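Local coordinates for protein 2-dehydropantoate 2-reductase, putative (Enterococcus faecalis, PDB 2EW2) that probably catalyses the NADPH-dependent reduction of 2-dehydropantoate (ketopantoate) to (R)-pantoate, the second step of pantoate synthesis on the way to pantothenate, at residues A80-K83 against A89-K92; A9-M14 against P36-A41. All coordinates share one frame; numbering follows the deposited sequence.

Contact 1 of 2, residues A80-K83 against A89-K92; sequences ALTK and AMFK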
loop_
_atom_site.group_PDB
_atom_site.type_symbol
_atom_site.label_atom_id
_atom_site.label_comp_id
_atom_site.label_asym_id
_atom_site.label_seq_id
_atom_site.Cartn_x
_atom_site.Cartn_y
_atom_site.Cartn_z
ATOM N N ALA B 80 7.455 -24.758 22.150
ATOM C CA ALA B 80 8.115 -23.691 21.408
ATOM C C ALA B 80 7.831 -22.313 22.024
ATOM O O ALA B 80 6.683 -21.876 22.060
ATOM C CB ALA B 80 7.660 -23.716 19.954
ATOM N N LEU B 81 8.887 -21.648 22.499
ATOM C CA LEU B 81 8.810 -20.281 23.008
ATOM C C LEU B 81 9.846 -19.332 22.391
ATOM O O LEU B 81 9.865 -18.140 22.713
ATOM C CB LEU B 81 8.931 -20.274 24.533
ATOM C CG LEU B 81 7.654 -20.763 25.218
ATOM C CD1 LEU B 81 7.968 -21.539 26.474
ATOM C CD2 LEU B 81 6.718 -19.567 25.502
ATOM N N THR B 82 10.703 -19.858 21.517
ATOM C CA THR B 82 11.693 -19.065 20.780
ATOM C C THR B 82 10.972 -18.032 19.905
ATOM O O THR B 82 10.018 -18.383 19.191
ATOM C CB THR B 82 12.519 -20.005 19.870
ATOM O OG1 THR B 82 13.119 -21.028 20.673
ATOM C CG2 THR B 82 13.618 -19.267 19.121
ATOM N N LYS B 83 11.412 -16.774 19.928
ATOM C CA LYS B 83 10.736 -15.769 19.095
ATOM C C LYS B 83 10.778 -16.145 17.622
ATOM O O LYS B 83 11.636 -16.923 17.190
ATOM C CB LYS B 83 11.227 -14.338 19.370
ATOM C CG LYS B 83 12.702 -14.070 19.216
ATOM C CD LYS B 83 12.993 -12.646 19.765
ATOM C CE LYS B 83 14.389 -12.160 19.416
ATOM N NZ LYS B 83 14.543 -11.868 17.955
ATOM N N ALA B 89 15.619 -21.570 12.753
ATOM C CA ALA B 89 16.968 -22.035 13.071
ATOM C C ALA B 89 16.986 -22.915 14.322
ATOM O O ALA B 89 17.733 -23.882 14.385
ATOM C CB ALA B 89 17.911 -20.854 13.238
HETATM N N MSE B 90 16.148 -22.584 15.305
HETATM C CA MSE B 90 15.985 -23.405 16.497
HETATM C C MSE B 90 15.448 -24.805 16.167
HETATM O O MSE B 90 15.967 -25.809 16.664
HETATM C CB MSE B 90 15.061 -22.709 17.512
HETATM C CG MSE B 90 14.533 -23.622 18.617
HETATM SE SE MSE B 90 15.929 -24.170 19.905
HETATM C CE MSE B 90 16.201 -22.431 20.906
ATOM N N PHE B 91 14.424 -24.887 15.326
ATOM C CA PHE B 91 13.860 -26.199 15.033
ATOM C C PHE B 91 14.731 -27.053 14.116
ATOM O O PHE B 91 14.815 -28.267 14.295
ATOM C CB PHE B 91 12.378 -26.134 14.658
ATOM C CG PHE B 91 11.478 -26.148 15.874
ATOM C CD1 PHE B 91 11.361 -25.018 16.682
ATOM C CD2 PHE B 91 10.828 -27.320 16.262
ATOM C CE1 PHE B 91 10.566 -25.041 17.842
ATOM C CE2 PHE B 91 10.040 -27.353 17.405
ATOM C CZ PHE B 91 9.912 -26.215 18.197
ATOM N N LYS B 92 15.429 -26.405 13.187
ATOM C CA LYS B 92 16.412 -27.106 12.384
ATOM C C LYS B 92 17.470 -27.749 13.285
ATOM O O LYS B 92 17.830 -28.904 13.086
ATOM C CB LYS B 92 17.078 -26.187 11.367
ATOM C CG LYS B 92 17.856 -26.987 10.311
ATOM C CD LYS B 92 18.507 -26.111 9.282
ATOM C CE LYS B 92 19.238 -27.000 8.264
ATOM N NZ LYS B 92 20.277 -26.217 7.517
#
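The end of strand 77-80 and the irregular loop after it pass helix 84-94, with Thr82 CA 7.5 Å from Met90 CA and Ala80 CA farther off, 8.9 Å from Phe91 CA. This is a strand-loop-helix unit of the Rossmann fold: the strand ends at Ala80, a short connection follows, and the chain turns back as a helix that packs against the sheet. No hydrogen bond joins the two segments, and the contact is made by four buried side chains in two separate pairs. In the first, Thr82 and selenomethionine Met90 approach with their chains crossing at a slant. Met90 starts out with CG opposite its own backbone N (chi1 165°), then folds at chi2 and again at chi3, and the hook this makes brings the terminal methyl round to the threonine hydroxyl. Thr82 OG1 therefore has Met90 CE at 3.4 Å and also meets Met90 CG, 3.6 Å from OG1. The threonine's other branch is less intimate, its CG2 lying 4.1 Å from Met90 CB. The hydroxyl is not left to these carbons alone: OG1 makes a weak hydrogen bond to Ala9 O at the end of strand 5-9. The second pair lies at the strand end itself, two residues earlier in the chain. The CB bond of Phe91 does not aim straight at 80-83, but the far end of its ring swings in that direction, between Ala9 on strand 5-9 and Val104 on strand 103-106. There it meets the methyl of Ala80, which comes in obliquely to the ring. Ala80 CB is 3.8 Å from Phe91 CZ and equally 3.8 Å from Phe91 CE1, so the methyl sits against that one ring bond.

Contact 2 of 2, residues A9-M14 against P36-A41; sequences AGAGAM and PAHIEA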
loop_
_atom_site.group_PDB
_atom_site.type_symbol
_atom_site.label_atom_id
_atom_site.label_comp_id
_atom_site.label_asym_id
_atom_site.label_seq_id
_atom_site.Cartn_x
_atom_site.Cartn_y
_atom_site.Cartn_z
ATOM N N ALA B 9 11.957 -25.345 24.031
ATOM C CA ALA B 9 12.731 -24.635 23.007
ATOM C C ALA B 9 12.600 -23.128 23.234
ATOM O O ALA B 9 11.613 -22.491 22.829
ATOM C CB ALA B 9 12.264 -25.042 21.581
ATOM N N GLY B 10 13.593 -22.580 23.921
ATOM C CA GLY B 10 13.587 -21.187 24.388
ATOM C C GLY B 10 13.358 -21.188 25.888
ATOM O O GLY B 10 12.217 -21.194 26.340
ATOM N N ALA B 11 14.452 -21.185 26.651
ATOM C CA ALA B 11 14.419 -21.285 28.102
ATOM C C ALA B 11 14.494 -19.930 28.824
ATOM O O ALA B 11 15.163 -19.798 29.861
ATOM C CB ALA B 11 15.541 -22.201 28.575
ATOM N N GLY B 12 13.808 -18.927 28.282
ATOM C CA GLY B 12 13.688 -17.616 28.922
ATOM C C GLY B 12 12.821 -17.732 30.164
ATOM O O GLY B 12 12.585 -18.828 30.659
ATOM N N ALA B 13 12.326 -16.611 30.666
ATOM C CA ALA B 13 11.516 -16.627 31.877
ATOM C C ALA B 13 10.316 -17.593 31.785
ATOM O O ALA B 13 10.108 -18.415 32.683
ATOM C CB ALA B 13 11.064 -15.210 32.234
HETATM N N MSE B 14 9.526 -17.485 30.716
HETATM C CA MSE B 14 8.328 -18.331 30.547
HETATM C C MSE B 14 8.682 -19.819 30.386
HETATM O O MSE B 14 8.074 -20.677 31.021
HETATM C CB MSE B 14 7.479 -17.872 29.350
HETATM C CG MSE B 14 6.179 -18.671 29.177
HETATM SE SE MSE B 14 4.974 -18.495 30.766
HETATM C CE MSE B 14 4.758 -16.570 30.564
ATOM N N PRO B 36 24.434 -17.992 26.224
ATOM C CA PRO B 36 25.538 -18.695 26.882
ATOM C C PRO B 36 25.587 -18.544 28.405
ATOM O O PRO B 36 25.737 -19.548 29.104
ATOM C CB PRO B 36 26.779 -18.109 26.194
ATOM C CG PRO B 36 26.268 -17.731 24.814
ATOM C CD PRO B 36 24.922 -17.132 25.128
ATOM N N ALA B 37 25.417 -17.320 28.912
ATOM C CA ALA B 37 25.445 -17.056 30.365
ATOM C C ALA B 37 24.380 -17.845 31.135
ATOM O O ALA B 37 24.614 -18.313 32.268
ATOM C CB ALA B 37 25.285 -15.563 30.625
ATOM N N HIS B 38 23.219 -17.985 30.503
ATOM C CA HIS B 38 22.064 -18.711 31.036
ATOM C C HIS B 38 22.393 -20.207 31.109
ATOM O O HIS B 38 22.144 -20.862 32.118
ATOM C CB HIS B 38 20.872 -18.436 30.108
ATOM C CG HIS B 38 19.529 -18.807 30.663
ATOM N ND1 HIS B 38 19.080 -18.392 31.901
ATOM C CD2 HIS B 38 18.507 -19.509 30.111
ATOM C CE1 HIS B 38 17.856 -18.854 32.099
ATOM N NE2 HIS B 38 17.481 -19.525 31.025
ATOM N N ILE B 39 22.988 -20.735 30.043
ATOM C CA ILE B 39 23.419 -22.134 30.012
ATOM C C ILE B 39 24.459 -22.415 31.111
ATOM O O ILE B 39 24.363 -23.414 31.820
ATOM C CB ILE B 39 23.986 -22.518 28.618
ATOM C CG1 ILE B 39 22.892 -22.410 27.552
ATOM C CG2 ILE B 39 24.612 -23.919 28.644
ATOM C CD1 ILE B 39 23.412 -22.565 26.131
ATOM N N GLU B 40 25.430 -21.512 31.249
ATOM C CA GLU B 40 26.515 -21.648 32.235
ATOM C C GLU B 40 26.008 -21.623 33.673
ATOM O O GLU B 40 26.434 -22.445 34.487
ATOM C CB GLU B 40 27.593 -20.570 32.025
ATOM C CG GLU B 40 28.299 -20.665 30.667
ATOM C CD GLU B 40 29.143 -19.430 30.303
ATOM O OE1 GLU B 40 29.409 -18.586 31.198
ATOM O OE2 GLU B 40 29.559 -19.311 29.114
ATOM N N ALA B 41 25.108 -20.683 33.981
ATOM C CA ALA B 41 24.535 -20.549 35.319
ATOM C C ALA B 41 23.715 -21.784 35.683
ATOM O O ALA B 41 23.851 -22.335 36.780
ATOM C CB ALA B 41 23.665 -19.283 35.408
#
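The imidazole of His38 is the flat group that matters here, and its NE2 corner points at the carbonyl of Ala11. Ala11 O sits at the ring edge, while the indole of Trp35 meets the imidazole in a roughly parallel orientation. Across the contact His38 NE2 donates to Ala11 O at 2.6 Å, a short bond but not a straight one: the N-H...O angle is 138°, and the oxygen is lifted 25° out of the ring plane. The C=O...N angle of 150° means that the nitrogen approaches somewhat from the side of the carbonyl, and it is tilted from the carbonyl plane as well. With its CG anti to the backbone N, the histidine carries its ring from helix 36-45 to the loop. The methyl of Ala11 also points toward helix 36-45, its CB 4.1 Å from His38 NE2. Both ring nitrogens are engaged, because ND1 takes a hydrogen bond from Gly141 N; donor at NE2 and acceptor at ND1 together are consistent with a neutral imidazole protonated on NE2. Ala11 O is gripped twice, by the histidine and by the hydroxyl of Ser16, and the N-H of Ala11 is bonded to Asp33 OD2, so the peptide groups on the two sides of this alanine are pinned. On one flank Gly10 has backbone angles that suit glycine alone; on the other Gly12 occupies the N-cap of helix 13-24. Gly10, Gly12 and Gly15 fit the GxGxxG pattern, and a turn of this kind between the first strand and first helix is typical of the dinucleotide-binding site of Rossmann folds, probably the NADPH site here.

In the fold
From the N terminus, strand 5-9 runs into the glycine-rich turn at which contact 2 begins. The chain then passes through helix 13-24 and strand 28-32 before helix 36-45 closes contact 2. Contact 1 comes later and closes a much shorter loop, from the end of strand 77-80 to the helix that directly follows it, so the two lie in series and neither crosses the other. In space they are neighbours, with centres about 13 Å apart, because strands 5-9 and 77-80 are adjacent in the sheet. Leu81 N probably bonds to Ala9 O, 2.9 Å away, and Leu81 CD2 packs on Met14 CG, joining both contacts at the C-terminal ends of these two parallel strands.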